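Local coordinates for ABC transporter substrate-binding protein (Rhizobium radiobacter, PDB 6TFX) that binds the mannityl-opine mannopinic acid as a periplasmic solute-binding protein and probably delivers it to an ABC transporter for import, at residues A[12-17]-A[160-165]; A[19-24]-A[146-151]; A[227-232]-A[281-286]. All coordinates share one frame; numbering follows the deposited sequence.

Contact 1: residues A[12-17]-A[160-165]; sequences SEDVTT and FKRRPV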
loop_
_atom_site.group_PDB
_atom_site.type_symbol
_atom_site.label_atom_id
_atom_site.label_comp_id
_atom_site.label_asym_id
_atom_site.label_seq_id
_atom_site.Cartn_x
_atom_site.Cartn_y
_atom_site.Cartn_z
ATOM N N SER A 12 -8.415 -12.104 1.004
ATOM C CA SER A 12 -8.192 -11.794 2.415
ATOM C C SER A 12 -8.978 -12.785 3.235
ATOM O O SER A 12 -10.003 -13.297 2.773
ATOM C CB SER A 12 -8.674 -10.383 2.742
ATOM O OG SER A 12 -8.495 -10.107 4.121
ATOM N N GLU A 13 -8.514 -13.041 4.457
ATOM C CA GLU A 13 -9.172 -13.961 5.375
ATOM C C GLU A 13 -10.067 -13.246 6.371
ATOM O O GLU A 13 -11.022 -13.866 6.852
ATOM C CB GLU A 13 -8.147 -14.870 6.088
ATOM C CG GLU A 13 -7.344 -15.719 5.099
ATOM C CD GLU A 13 -6.514 -16.857 5.672
ATOM O OE1 GLU A 13 -7.020 -17.548 6.586
ATOM O OE2 GLU A 13 -5.358 -17.057 5.215
ATOM N N ASP A 14 -9.800 -11.942 6.670
ATOM C CA ASP A 14 -10.606 -11.203 7.651
ATOM C C ASP A 14 -10.182 -9.738 7.700
ATOM O O ASP A 14 -9.216 -9.347 7.045
ATOM C CB ASP A 14 -10.390 -11.811 9.073
ATOM C CG ASP A 14 -11.457 -11.567 10.148
ATOM O OD1 ASP A 14 -12.526 -10.969 9.826
ATOM O OD2 ASP A 14 -11.226 -11.967 11.313
ATOM N N VAL A 15 -10.918 -8.948 8.484
ATOM C CA VAL A 15 -10.621 -7.552 8.804
ATOM C C VAL A 15 -9.567 -7.606 9.910
ATOM O O VAL A 15 -9.743 -8.380 10.855
ATOM C CB VAL A 15 -11.889 -6.852 9.409
ATOM C CG1 VAL A 15 -11.545 -5.514 10.081
ATOM C CG2 VAL A 15 -12.972 -6.668 8.373
ATOM N N THR A 16 -8.538 -6.741 9.859
ATOM C CA THR A 16 -7.604 -6.620 10.976
ATOM C C THR A 16 -7.869 -5.280 11.641
ATOM O O THR A 16 -8.169 -5.248 12.828
ATOM C CB THR A 16 -6.150 -6.808 10.548
ATOM O OG1 THR A 16 -6.062 -8.096 9.933
ATOM C CG2 THR A 16 -5.184 -6.735 11.736
ATOM N N THR A 17 -7.777 -4.174 10.878
ATOM C CA THR A 17 -8.059 -2.873 11.472
ATOM C C THR A 17 -8.686 -1.940 10.477
ATOM O O THR A 17 -8.200 -1.833 9.339
ATOM C CB THR A 17 -6.832 -2.231 12.134
ATOM O OG1 THR A 17 -7.168 -0.893 12.532
ATOM C CG2 THR A 17 -5.612 -2.196 11.222
ATOM N N PHE A 160 -12.647 0.740 18.134
ATOM C CA PHE A 160 -12.888 1.537 16.924
ATOM C C PHE A 160 -12.452 0.783 15.665
ATOM O O PHE A 160 -13.126 0.873 14.640
ATOM C CB PHE A 160 -12.181 2.897 17.012
ATOM C CG PHE A 160 -12.480 3.847 15.873
ATOM C CD1 PHE A 160 -11.684 3.864 14.731
ATOM C CD2 PHE A 160 -13.558 4.722 15.942
ATOM C CE1 PHE A 160 -11.956 4.747 13.686
ATOM C CE2 PHE A 160 -13.839 5.601 14.887
ATOM C CZ PHE A 160 -13.045 5.594 13.760
ATOM N N LYS A 161 -11.327 0.044 15.742
ATOM C CA LYS A 161 -10.782 -0.713 14.587
ATOM C C LYS A 161 -11.779 -1.740 13.988
ATOM O O LYS A 161 -11.629 -2.122 12.822
ATOM C CB LYS A 161 -9.447 -1.372 14.949
ATOM C CG LYS A 161 -9.558 -2.414 16.060
ATOM C CD LYS A 161 -8.260 -3.227 16.264
ATOM C CE LYS A 161 -7.151 -2.489 16.983
ATOM N NZ LYS A 161 -7.493 -2.184 18.394
ATOM N N ARG A 162 -12.796 -2.174 14.781
ATOM C CA ARG A 162 -13.823 -3.104 14.285
ATOM C C ARG A 162 -15.222 -2.444 14.218
ATOM O O ARG A 162 -16.170 -3.063 13.741
ATOM C CB ARG A 162 -13.830 -4.421 15.090
ATOM C CG ARG A 162 -12.568 -5.265 14.863
ATOM C CD ARG A 162 -12.716 -6.715 15.319
ATOM N NE ARG A 162 -13.371 -7.563 14.312
ATOM C CZ ARG A 162 -12.730 -8.238 13.361
ATOM N NH1 ARG A 162 -11.407 -8.168 13.262
ATOM N NH2 ARG A 162 -13.406 -8.986 12.498
ATOM N N ARG A 163 -15.341 -1.168 14.670
ATOM C CA ARG A 163 -16.608 -0.415 14.636
ATOM C C ARG A 163 -16.269 0.989 14.118
ATOM O O ARG A 163 -16.348 1.968 14.879
ATOM C CB ARG A 163 -17.233 -0.361 16.032
ATOM C CG ARG A 163 -17.728 -1.723 16.525
ATOM C CD ARG A 163 -18.336 -1.638 17.917
ATOM N NE ARG A 163 -19.485 -0.731 17.971
ATOM C CZ ARG A 163 -19.682 0.176 18.924
ATOM N NH1 ARG A 163 -18.818 0.298 19.927
ATOM N NH2 ARG A 163 -20.750 0.958 18.891
ATOM N N PRO A 164 -15.796 1.097 12.852
ATOM C CA PRO A 164 -15.329 2.399 12.356
ATOM C C PRO A 164 -16.458 3.372 12.075
ATOM O O PRO A 164 -17.596 2.956 11.802
ATOM C CB PRO A 164 -14.609 2.034 11.054
ATOM C CG PRO A 164 -15.342 0.825 10.559
ATOM C CD PRO A 164 -15.625 0.046 11.818
ATOM N N VAL A 165 -16.119 4.670 12.091
ATOM C CA VAL A 165 -17.076 5.733 11.792
ATOM C C VAL A 165 -16.349 6.711 10.904
ATOM O O VAL A 165 -15.333 7.260 11.317
ATOM C CB VAL A 165 -17.581 6.471 13.054
ATOM C CG1 VAL A 165 -18.545 7.601 12.672
ATOM C CG2 VAL A 165 -18.235 5.504 14.041
HETATM O O HOH W 1 -9.062 -6.998 14.603
#
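Arg162 reaches across to the loop 12-17 with both of its terminal nitrogens. NH1 donates to Val15 O at 2.9 Å, a bent bond (141° at the hydrogen) that arrives from above the carbonyl plane. NH2 turns to Asp14, where NH2 and OD1 lie 3.4 Å apart in a long, weak salt bridge. The two segments lie in connections of the periplasmic solute-binding fold: 12-17 leads from strand 5-10 to helix 26-35, and 160-165 comes between helix 150-156 and strand 170-176. The carboxylate of Asp14 meets the edge of the guanidinium, the two planes turned 59° apart; OD1 also accepts from Gly178 N and, weakly, from Val15 N, so the contact with Arg162 is the longer, ionic one. A water at the guanidinium edge accepts from NH1 and donates to Thr16 O at 2.6 Å, which joins the arginine to a second carbonyl of the same loop. The bend at chi3 (83°) brings the guanidinium round to the loop, and Val15 CG1 then lies over one of its faces, off toward the rim. The Val15 side chain also packs on Leu31 of helix 26-35 and on Phe203 of strand 198-203, while Asp28 of that helix accepts from Thr16 N and Thr17 N. Lys161 lays its CB against Thr17 and its CD near Thr16 O, its NZ being bonded to Asp158 O. At this end Thr17 OG1, which also accepts from Asp19 N, sits 3.4 Å from Lys161 CB.

Contact 2: residues A[19-24]-A[146-151]; sequences DPHFAT and FIIPKK. With N72 ((2~{R})-2-[[(3~{R},4~{R},5~{S})-3,4,5,6-tetrakis(oxidanyl)-2-oxidanylidene-hexyl]amino]pentanedioic acid), chain C.
Pro20 presses its ring into the angle between Phe146 and Ile148, and no direct hydrogen bond joins the two segments. Pro20 CB lies 3.6 Å from Phe146 CB and equally near CD2 of the ring. Pro20 CG and Ile148 CG2 are only 3.5 Å apart, tighter than ordinary van der Waals contact. Ile148 holds CG1 between its backbone N and carbonyl carbon (chi1 74°), which leaves the CG2 methyl anti to the carbonyl carbon and facing the proline. His21 CG stands beside the backbone N, anti to the carbonyl carbon (chi1 -58°), which carries the ring toward Phe146 O; a water in the ring plane lies 2.9 Å from NE2 and donates to that oxygen, bridging the segments, while ND1 is bonded to Lys97 NZ. Lys97 also forms a salt bridge with Asp19 OD2. Asp19 OD1 accepts from His21 N at 2.8 Å, an Asx turn which, with the bonds of Asp19 O to Phe22 N and Ala23 N, helps to hold the bend round Pro20. Farther along, Thr24 belongs to the opine pocket, its CG2 methyl 3.4 Å from OE2 of the ligand. The contact is buried: Val32 of helix 26-35 touches both Pro20 and Phe146, Ala98 of helix 88-98 lies against His21, and Phe153 of helix 150-156 packs on Ile148.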
loop_
_atom_site.group_PDB
_atom_site.type_symbol
_atom_site.label_atom_id
_atom_site.label_comp_id
_atom_site.label_asym_id
_atom_site.label_seq_id
_atom_site.Cartn_x
_atom_site.Cartn_y
_atom_site.Cartn_z
ATOM N N ASP A 19 -9.058 1.270 11.522
ATOM C CA ASP A 19 -8.573 2.583 11.938
ATOM C C ASP A 19 -7.652 2.961 10.771
ATOM O O ASP A 19 -6.698 2.230 10.473
ATOM C CB ASP A 19 -7.783 2.517 13.260
ATOM C CG ASP A 19 -7.076 3.810 13.662
ATOM O OD1 ASP A 19 -6.876 4.683 12.787
ATOM O OD2 ASP A 19 -6.686 3.932 14.838
ATOM N N PRO A 20 -7.932 4.058 10.040
ATOM C CA PRO A 20 -7.113 4.379 8.868
ATOM C C PRO A 20 -5.655 4.665 9.170
ATOM O O PRO A 20 -4.816 4.579 8.261
ATOM C CB PRO A 20 -7.807 5.620 8.279
ATOM C CG PRO A 20 -8.560 6.217 9.402
ATOM C CD PRO A 20 -9.018 5.046 10.226
ATOM N N HIS A 21 -5.349 5.014 10.442
ATOM C CA HIS A 21 -3.950 5.289 10.797
ATOM C C HIS A 21 -3.119 4.006 10.965
ATOM O O HIS A 21 -1.903 4.100 11.168
ATOM C CB HIS A 21 -3.843 6.172 12.049
ATOM C CG HIS A 21 -4.556 7.484 11.903
ATOM N ND1 HIS A 21 -5.414 7.950 12.879
ATOM C CD2 HIS A 21 -4.544 8.363 10.876
ATOM C CE1 HIS A 21 -5.890 9.100 12.423
ATOM N NE2 HIS A 21 -5.390 9.397 11.232
ATOM N N PHE A 22 -3.775 2.820 10.890
ATOM C CA PHE A 22 -3.106 1.520 11.009
ATOM C C PHE A 22 -3.350 0.599 9.821
ATOM O O PHE A 22 -2.569 -0.317 9.612
ATOM C CB PHE A 22 -3.470 0.794 12.304
ATOM C CG PHE A 22 -2.897 1.483 13.508
ATOM C CD1 PHE A 22 -1.575 1.257 13.898
ATOM C CD2 PHE A 22 -3.695 2.306 14.304
ATOM C CE1 PHE A 22 -1.045 1.893 15.037
ATOM C CE2 PHE A 22 -3.174 2.913 15.459
ATOM C CZ PHE A 22 -1.856 2.700 15.812
ATOM N N ALA A 23 -4.462 0.790 9.091
ATOM C CA ALA A 23 -4.809 -0.122 8.003
ATOM C C ALA A 23 -3.680 -0.167 6.975
ATOM O O ALA A 23 -3.307 0.871 6.423
ATOM C CB ALA A 23 -6.125 0.305 7.365
ATOM N N THR A 24 -3.111 -1.379 6.781
ATOM C CA THR A 24 -1.931 -1.603 5.938
ATOM C C THR A 24 -2.137 -2.639 4.844
ATOM O O THR A 24 -1.649 -2.442 3.732
ATOM C CB THR A 24 -0.764 -2.000 6.852
ATOM O OG1 THR A 24 -0.542 -0.951 7.805
ATOM C CG2 THR A 24 0.522 -2.296 6.085
ATOM N N PHE A 146 -6.771 10.273 6.171
ATOM C CA PHE A 146 -8.203 10.114 6.440
ATOM C C PHE A 146 -8.591 10.751 7.761
ATOM O O PHE A 146 -7.845 10.639 8.737
ATOM C CB PHE A 146 -8.550 8.638 6.512
ATOM C CG PHE A 146 -8.452 7.924 5.184
ATOM C CD1 PHE A 146 -9.444 8.081 4.215
ATOM C CD2 PHE A 146 -7.435 7.005 4.945
ATOM C CE1 PHE A 146 -9.403 7.356 3.013
ATOM C CE2 PHE A 146 -7.381 6.292 3.730
ATOM C CZ PHE A 146 -8.362 6.476 2.775
ATOM N N ILE A 147 -9.776 11.383 7.792
ATOM C CA ILE A 147 -10.272 12.052 8.990
ATOM C C ILE A 147 -11.241 11.147 9.741
ATOM O O ILE A 147 -12.153 10.580 9.151
ATOM C CB ILE A 147 -10.900 13.426 8.649
ATOM C CG1 ILE A 147 -9.940 14.306 7.806
ATOM C CG2 ILE A 147 -11.400 14.165 9.910
ATOM C CD1 ILE A 147 -8.540 14.604 8.447
ATOM N N ILE A 148 -11.042 11.049 11.053
ATOM C CA ILE A 148 -11.918 10.263 11.931
ATOM C C ILE A 148 -12.585 11.169 13.000
ATOM O O ILE A 148 -12.083 12.275 13.250
ATOM C CB ILE A 148 -11.210 9.041 12.568
ATOM C CG1 ILE A 148 -10.237 9.461 13.701
ATOM C CG2 ILE A 148 -10.512 8.199 11.492
ATOM C CD1 ILE A 148 -9.552 8.290 14.418
ATOM N N PRO A 149 -13.687 10.708 13.642
ATOM C CA PRO A 149 -14.377 11.574 14.610
ATOM C C PRO A 149 -13.736 11.500 15.983
ATOM O O PRO A 149 -13.558 10.413 16.526
ATOM C CB PRO A 149 -15.829 11.056 14.619
ATOM C CG PRO A 149 -15.848 9.846 13.729
ATOM C CD PRO A 149 -14.436 9.450 13.433
ATOM N N LYS A 150 -13.401 12.671 16.539
ATOM C CA LYS A 150 -12.814 12.785 17.868
ATOM C C LYS A 150 -13.670 12.034 18.894
ATOM O O LYS A 150 -13.141 11.203 19.629
ATOM C CB LYS A 150 -12.719 14.276 18.245
ATOM C CG LYS A 150 -11.949 14.577 19.527
ATOM C CD LYS A 150 -11.930 16.086 19.721
ATOM C CE LYS A 150 -11.064 16.559 20.857
ATOM N NZ LYS A 150 -11.053 18.051 20.922
ATOM N N LYS A 151 -14.988 12.306 18.930
ATOM C CA LYS A 151 -15.880 11.665 19.926
ATOM C C LYS A 151 -15.965 10.158 19.786
ATOM O O LYS A 151 -15.954 9.448 20.804
ATOM C CB LYS A 151 -17.295 12.233 19.861
ATOM C CG LYS A 151 -17.442 13.711 20.203
ATOM C CD LYS A 151 -18.899 14.073 20.569
ATOM C CE LYS A 151 -19.963 13.925 19.491
ATOM N NZ LYS A 151 -21.145 14.779 19.765
HETATM O OAB N72 C . 2.405 -11.352 -6.392
HETATM C CAF N72 C . 2.770 -10.269 -5.513
HETATM C CAG N72 C . 1.748 -9.893 -4.387
HETATM O OAC N72 C . 0.479 -10.423 -4.595
HETATM C CAH N72 C . 1.892 -8.425 -3.978
HETATM O OAM N72 C . 2.585 -7.519 -4.748
HETATM C CAI N72 C . 0.895 -7.357 -3.574
HETATM O OAD N72 C . -0.339 -7.554 -4.228
HETATM C CAJ N72 C . 0.882 -7.123 -2.083
HETATM O OAE N72 C . 1.916 -7.413 -1.428
HETATM C CAK N72 C . -0.404 -6.596 -1.384
HETATM N N N72 C . -0.219 -5.249 -0.902
HETATM C CA N72 C . -0.239 -4.933 0.476
HETATM C C N72 C . -0.158 -6.056 1.473
HETATM O O N72 C . 0.833 -6.628 2.079
HETATM C CB N72 C . 0.671 -3.732 0.744
HETATM C CG N72 C . 1.245 -3.519 2.146
HETATM C CD N72 C . 1.525 -2.049 2.470
HETATM O OE1 N72 C . 0.838 -1.108 1.957
HETATM O OE2 N72 C . 2.446 -1.783 3.274
HETATM O OXT N72 C . -1.358 -6.320 1.670
HETATM O O HOH W 2 -5.693 11.920 9.896
#

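Contact 3: residues A[227-232]-A[281-286]; sequences DQRWLQ and AKYRGE. With N72 ((2~{R})-2-[[(3~{R},4~{R},5~{S})-3,4,5,6-tetrakis(oxidanyl)-2-oxidanylidene-hexyl]amino]pentanedioic acid), chain C.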
loop_
_atom_site.group_PDB
_atom_site.type_symbol
_atom_site.label_atom_id
_atom_site.label_comp_id
_atom_site.label_asym_id
_atom_site.label_seq_id
_atom_site.Cartn_x
_atom_site.Cartn_y
_atom_site.Cartn_z
ATOM N N ASP A 227 -1.165 -13.927 -12.540
ATOM C CA ASP A 227 -0.962 -14.932 -13.584
ATOM C C ASP A 227 -1.763 -14.636 -14.854
ATOM O O ASP A 227 -2.989 -14.499 -14.805
ATOM C CB ASP A 227 -1.314 -16.316 -13.027
ATOM C CG ASP A 227 -0.859 -17.508 -13.855
ATOM O OD1 ASP A 227 -0.562 -17.324 -15.058
ATOM O OD2 ASP A 227 -0.810 -18.628 -13.300
ATOM N N GLN A 228 -1.062 -14.567 -16.003
ATOM C CA GLN A 228 -1.692 -14.310 -17.301
ATOM C C GLN A 228 -2.754 -15.354 -17.673
ATOM O O GLN A 228 -3.708 -15.023 -18.379
ATOM C CB GLN A 228 -0.654 -14.143 -18.417
ATOM C CG GLN A 228 0.236 -15.361 -18.664
ATOM C CD GLN A 228 1.265 -15.050 -19.724
ATOM O OE1 GLN A 228 0.936 -14.575 -20.811
ATOM N NE2 GLN A 228 2.534 -15.281 -19.421
ATOM N N ARG A 229 -2.621 -16.580 -17.140
ATOM C CA ARG A 229 -3.553 -17.685 -17.388
ATOM C C ARG A 229 -4.944 -17.379 -16.808
ATOM O O ARG A 229 -5.971 -17.647 -17.452
ATOM C CB ARG A 229 -2.976 -18.986 -16.823
ATOM C CG ARG A 229 -1.822 -19.524 -17.696
ATOM C CD ARG A 229 -0.688 -20.142 -16.885
ATOM N NE ARG A 229 0.564 -20.203 -17.651
ATOM C CZ ARG A 229 1.553 -19.313 -17.564
ATOM N NH1 ARG A 229 2.647 -19.453 -18.302
ATOM N NH2 ARG A 229 1.456 -18.278 -16.734
ATOM N N TRP A 230 -4.971 -16.767 -15.614
ATOM C CA TRP A 230 -6.212 -16.343 -14.969
ATOM C C TRP A 230 -6.797 -15.201 -15.829
ATOM O O TRP A 230 -7.986 -15.206 -16.173
ATOM C CB TRP A 230 -5.916 -15.869 -13.525
ATOM C CG TRP A 230 -7.114 -15.256 -12.872
ATOM C CD1 TRP A 230 -8.079 -15.905 -12.154
ATOM C CD2 TRP A 230 -7.514 -13.878 -12.936
ATOM N NE1 TRP A 230 -9.067 -15.021 -11.784
ATOM C CE2 TRP A 230 -8.751 -13.771 -12.261
ATOM C CE3 TRP A 230 -6.955 -12.723 -13.517
ATOM C CZ2 TRP A 230 -9.437 -12.554 -12.148
ATOM C CZ3 TRP A 230 -7.632 -11.518 -13.399
ATOM C CH2 TRP A 230 -8.863 -11.444 -12.732
ATOM N N LEU A 231 -5.937 -14.245 -16.204
ATOM C CA LEU A 231 -6.294 -13.082 -17.019
ATOM C C LEU A 231 -6.956 -13.504 -18.339
ATOM O O LEU A 231 -8.016 -12.979 -18.680
ATOM C CB LEU A 231 -5.030 -12.210 -17.232
ATOM C CG LEU A 231 -5.092 -10.975 -18.120
ATOM C CD1 LEU A 231 -5.886 -9.878 -17.481
ATOM C CD2 LEU A 231 -3.689 -10.452 -18.389
ATOM N N GLN A 232 -6.388 -14.509 -19.018
ATOM C CA GLN A 232 -6.900 -15.001 -20.299
ATOM C C GLN A 232 -8.211 -15.776 -20.154
ATOM O O GLN A 232 -9.097 -15.627 -21.000
ATOM C CB GLN A 232 -5.819 -15.812 -21.042
ATOM C CG GLN A 232 -4.655 -14.961 -21.582
ATOM C CD GLN A 232 -5.086 -13.875 -22.550
ATOM O OE1 GLN A 232 -5.203 -12.694 -22.190
ATOM N NE2 GLN A 232 -5.333 -14.245 -23.802
ATOM N N ALA A 281 8.575 -12.152 -14.591
ATOM C CA ALA A 281 7.702 -11.243 -15.367
ATOM C C ALA A 281 7.223 -11.918 -16.656
ATOM O O ALA A 281 6.046 -11.811 -16.994
ATOM C CB ALA A 281 8.454 -9.949 -15.684
ATOM N N LYS A 282 8.119 -12.641 -17.361
ATOM C CA LYS A 282 7.748 -13.351 -18.608
ATOM C C LYS A 282 6.721 -14.437 -18.316
ATOM O O LYS A 282 5.739 -14.560 -19.037
ATOM C CB LYS A 282 8.987 -13.986 -19.264
ATOM C CG LYS A 282 9.528 -13.173 -20.439
ATOM C CD LYS A 282 10.461 -13.991 -21.337
ATOM C CE LYS A 282 11.916 -13.950 -20.920
ATOM N NZ LYS A 282 12.574 -12.666 -21.284
ATOM N N TYR A 283 6.924 -15.192 -17.221
ATOM C CA TYR A 283 6.016 -16.273 -16.817
ATOM C C TYR A 283 4.644 -15.730 -16.420
ATOM O O TYR A 283 3.612 -16.231 -16.895
ATOM C CB TYR A 283 6.628 -17.074 -15.653
ATOM C CG TYR A 283 5.663 -18.059 -15.030
ATOM C CD1 TYR A 283 5.308 -19.232 -15.692
ATOM C CD2 TYR A 283 5.106 -17.822 -13.777
ATOM C CE1 TYR A 283 4.374 -20.111 -15.150
ATOM C CE2 TYR A 283 4.177 -18.700 -13.220
ATOM C CZ TYR A 283 3.835 -19.858 -13.900
ATOM O OH TYR A 283 2.951 -20.758 -13.347
ATOM N N ARG A 284 4.630 -14.724 -15.516
ATOM C CA ARG A 284 3.363 -14.152 -15.028
ATOM C C ARG A 284 2.624 -13.344 -16.082
ATOM O O ARG A 284 1.398 -13.346 -16.079
ATOM C CB ARG A 284 3.580 -13.317 -13.768
ATOM C CG ARG A 284 3.905 -14.186 -12.561
ATOM C CD ARG A 284 4.088 -13.348 -11.302
ATOM N NE ARG A 284 3.677 -14.121 -10.135
ATOM C CZ ARG A 284 3.488 -13.612 -8.916
ATOM N NH1 ARG A 284 3.724 -12.323 -8.680
ATOM N NH2 ARG A 284 3.061 -14.391 -7.925
ATOM N N GLY A 285 3.363 -12.680 -16.970
ATOM C CA GLY A 285 2.789 -11.911 -18.078
ATOM C C GLY A 285 3.152 -10.443 -18.006
ATOM O O GLY A 285 2.987 -9.802 -16.952
ATOM N N GLU A 286 3.613 -9.894 -19.144
ATOM C CA GLU A 286 4.113 -8.518 -19.240
ATOM C C GLU A 286 3.052 -7.414 -19.212
ATOM O O GLU A 286 3.423 -6.253 -19.022
ATOM C CB GLU A 286 5.021 -8.350 -20.474
ATOM C CG GLU A 286 6.496 -8.488 -20.140
ATOM C CD GLU A 286 7.180 -9.794 -20.504
ATOM O OE1 GLU A 286 6.481 -10.794 -20.789
ATOM O OE2 GLU A 286 8.431 -9.812 -20.494
HETATM O OAB N72 C . 2.405 -11.352 -6.392
HETATM C CAF N72 C . 2.770 -10.269 -5.513
HETATM C CAG N72 C . 1.748 -9.893 -4.387
HETATM O OAC N72 C . 0.479 -10.423 -4.595
HETATM C CAH N72 C . 1.892 -8.425 -3.978
HETATM O OAM N72 C . 2.585 -7.519 -4.748
HETATM C CAI N72 C . 0.895 -7.357 -3.574
HETATM O OAD N72 C . -0.339 -7.554 -4.228
HETATM C CAJ N72 C . 0.882 -7.123 -2.083
HETATM O OAE N72 C . 1.916 -7.413 -1.428
HETATM C CAK N72 C . -0.404 -6.596 -1.384
HETATM N N N72 C . -0.219 -5.249 -0.902
HETATM C CA N72 C . -0.239 -4.933 0.476
HETATM C C N72 C . -0.158 -6.056 1.473
HETATM O O N72 C . 0.833 -6.628 2.079
HETATM C CB N72 C . 0.671 -3.732 0.744
HETATM C CG N72 C . 1.245 -3.519 2.146
HETATM C CD N72 C . 1.525 -2.049 2.470
HETATM O OE1 N72 C . 0.838 -1.108 1.957
HETATM O OE2 N72 C . 2.446 -1.783 3.274
HETATM O OXT N72 C . -1.358 -6.320 1.670
HETATM O O HOH W 3 4.558 -14.055 -21.413
#
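Gln228 N, at the start of helix 228-235, points to Arg284 O at the end of helix 277-284, 2.7 Å away in a weak, bent bond. Helix 277-284 ends at Arg284; Gly285, with positive phi (119°), leaves the helical path, and its lack of a side chain leaves room for Gln228 CB. Gln228 extends beyond CG, and its NE2 donates to Tyr283 O in a nearly straight bond of 2.9 Å. The same NE2 also donates to a water that is bonded to Lys282 O. Tyr283 O takes a second bond, 3.0 Å long, from Arg229 NH2, and the two donors come from opposite faces of the carbonyl plane. The Arg229 guanidinium lies flat on the Tyr283 ring, a cation-pi stack with centres 4.5 Å apart and planes at 25°, offset so that CE1 sits over one face of the cation. Asp227 steadies this arginine: its OD1 receives the Arg229 NH2 salt bridge at 2.8 Å and, from the other face of the carboxylate, Arg229 N. The latter is the N-cap bond of helix 228-235. The Arg284 side chain leaves this junction, and its NH1 donates to OAB of the ligand at 2.8 Å, while NH2 is bonded to Gly341 O. A capped helix start thus meets the C-terminal end of helix 277-284, and that end supplies one arginine to the opine pocket of this solute-binding protein.

Contacts 1 and 2 are neighbours, with centres about 11 Å apart, and share the passage between strand 5-10 and helix 26-35; their other partners are the approach to and first residues of helix 150-156 (contact 2) and the connection after it (contact 1). They touch through Thr17 with Phe22 and Ala23, and through Phe160 with Ile148. Contact 2 is the buried, apolar member, bridged by a water, whereas contact 1 lies at the surface and relies on an arginine that meets a backbone carbonyl, a carboxylate (weakly) and a bridging water. Contact 3, about 36 Å from contact 2 between centres, is partly buried and joins helix ends by polar bonds and a stack. Contacts 2 and 3 nevertheless meet the same ligand, at its carboxylate and hydroxyl ends respectively.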